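Local coordinates for flower-specific defensin (Nicotiana alata, PDB 4AAZ), which defends the plant as an innate-immunity peptide, acting against fungi such as Fusarium oxysporum and Botrytis cinerea and retarding the growth of Lepidopteran insect pests, at residues 18-21 with 22-26. Residues are numbered along the deposited sequence; the frame is centred on the assembly and turned at random.
With EDO (1,2-ethanediol), chain C.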
loop_
_atom_site.group_PDB
_atom_site.type_symbol
_atom_site.label_atom_id
_atom_site.label_comp_id
_atom_site.label_asym_id
_atom_site.label_seq_id
_atom_site.Cartn_x
_atom_site.Cartn_y
_atom_site.Cartn_z
ATOM N N PRO A 18 2.667 -2.775 8.637
ATOM C CA PRO A 18 2.659 -4.228 8.335
ATOM C C PRO A 18 1.441 -4.778 7.572
ATOM O O PRO A 18 1.643 -5.506 6.595
ATOM C CB PRO A 18 2.810 -4.867 9.723
ATOM C CG PRO A 18 3.677 -3.860 10.441
ATOM C CD PRO A 18 3.147 -2.512 10.003
ATOM N N PRO A 19 0.200 -4.464 7.971
ATOM C CA PRO A 19 -0.921 -5.045 7.227
ATOM C C PRO A 19 -1.068 -4.470 5.821
ATOM O O PRO A 19 -1.625 -5.117 4.931
ATOM C CB PRO A 19 -2.126 -4.701 8.093
ATOM C CG PRO A 19 -1.729 -3.482 8.827
ATOM C CD PRO A 19 -0.258 -3.698 9.139
ATOM N N CYS A 20 -0.616 -3.231 5.623
ATOM C CA CYS A 20 -0.672 -2.587 4.318
ATOM C C CYS A 20 0.378 -3.193 3.376
ATOM O O CYS A 20 0.084 -3.563 2.238
ATOM C CB CYS A 20 -0.454 -1.080 4.486
ATOM S SG CYS A 20 -0.232 -0.186 2.918
ATOM N N ARG A 21 1.615 -3.308 3.843
ATOM C CA ARG A 21 2.624 -4.014 3.074
ATOM C C ARG A 21 2.171 -5.429 2.723
ATOM O O ARG A 21 2.340 -5.882 1.588
ATOM C CB ARG A 21 3.951 -4.043 3.846
ATOM C CG ARG A 21 5.007 -4.942 3.187
ATOM C CD ARG A 21 6.415 -4.822 3.728
ATOM N NE ARG A 21 6.423 -4.909 5.174
ATOM C CZ ARG A 21 7.318 -4.337 5.974
ATOM N NH1 ARG A 21 8.355 -3.663 5.474
ATOM N NH2 ARG A 21 7.163 -4.417 7.288
ATOM N N LYS A 22 1.576 -6.122 3.681
ATOM C CA LYS A 22 1.133 -7.485 3.421
ATOM C C LYS A 22 0.093 -7.499 2.307
ATOM O O LYS A 22 0.177 -8.308 1.390
ATOM C CB LYS A 22 0.595 -8.118 4.706
ATOM C CG LYS A 22 0.119 -9.572 4.557
ATOM C CD LYS A 22 -0.432 -10.088 5.873
ATOM C CE LYS A 22 -1.915 -9.976 5.951
ATOM N NZ LYS A 22 -2.546 -11.036 5.104
ATOM N N ALA A 23 -0.901 -6.624 2.382
ATOM C CA ALA A 23 -1.914 -6.552 1.335
ATOM C C ALA A 23 -1.300 -6.269 -0.011
ATOM O O ALA A 23 -1.619 -6.899 -1.006
ATOM C CB ALA A 23 -2.942 -5.472 1.705
ATOM N N CYS A 24 -0.403 -5.294 -0.064
ATOM C CA CYS A 24 0.228 -4.922 -1.318
ATOM C C CYS A 24 1.035 -6.052 -1.924
ATOM O O CYS A 24 0.994 -6.283 -3.134
ATOM C CB CYS A 24 1.073 -3.680 -1.099
ATOM S SG CYS A 24 0.057 -2.183 -0.803
ATOM N N ILE A 25 1.787 -6.755 -1.081
ATOM C CA ILE A 25 2.563 -7.897 -1.575
ATOM C C ILE A 25 1.609 -8.991 -2.074
ATOM O O ILE A 25 1.878 -9.651 -3.078
ATOM C CB ILE A 25 3.587 -8.371 -0.507
ATOM C CG1 ILE A 25 4.631 -7.278 -0.350
ATOM C CG2 ILE A 25 4.246 -9.671 -0.908
ATOM C CD1 ILE A 25 5.649 -7.511 0.764
ATOM N N SER A 26 0.481 -9.189 -1.393
ATOM C CA SER A 26 -0.552 -10.139 -1.818
ATOM C C SER A 26 -1.071 -9.806 -3.201
ATOM O O SER A 26 -1.512 -10.690 -3.934
ATOM C CB SER A 26 -1.750 -10.152 -0.860
ATOM O OG SER A 26 -1.448 -10.723 0.396
HETATM C C1 EDO C . 11.221 -2.157 3.372
HETATM O O1 EDO C . 12.058 -3.299 3.036
HETATM C C2 EDO C . 10.028 -2.064 2.427
HETATM O O2 EDO C . 9.124 -3.125 2.710
#
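Cys20 and Cys24 lie one turn apart on helix 17-26, and their sulfurs face the same side. SG of Cys20 is 4.2 Å from SG of Cys24, an apolar contact and not a bond. SG of Cys24 also sits 3.3 Å from the carbonyl O of Cys20. The first torsion of Cys24 (chi1 -70°) puts SG beside the backbone N and anti to the carbonyl carbon, which turns the sulfur back toward the preceding turn. Each sulfur is bonded to the central strand 41-46: Cys20 to Cys41 and Cys24 to Cys43. Two cysteines spaced i, i+4 on a helix and joined to a Cys-X-Cys pair on a strand make the cysteine-stabilised alpha-beta motif of plant defensins. Here it ties the single helix to the three-stranded antiparallel sheet. Both cysteines are buried, as is Ala23, whose side chain touches Ser7 and Thr9.

Four successive i to i+4 backbone hydrogen bonds join 18-21 to 22-26. Lys22 N donates to Pro18 O at 3.0 Å, and Ala23 N to Pro19 O. Cys24 N to Cys20 O is 2.9 Å and nearly straight at 168°. Ile25 N donates to Arg21 O, and Ser26 N carries the pattern on to Lys22 O. The two prolines have no N-H to give, but their carbonyls serve as acceptors in the first turns.

Along one flank of the helix, Arg21 and Ile25 lie side by side and point the same way. CD1 of Ile25 packs on CG of Arg21 at 3.6 Å. The arginine chain is extended through CG and CD, then bends at chi3 (49°). Its NH1 gives a hydrogen bond of 2.9 Å to O2 of a 1,2-ethanediol, probably from the crystallisation liquor. The diol is also hydrogen-bonded to OD1 of Asp31, so in this crystal it links Arg21 to strand 31-34.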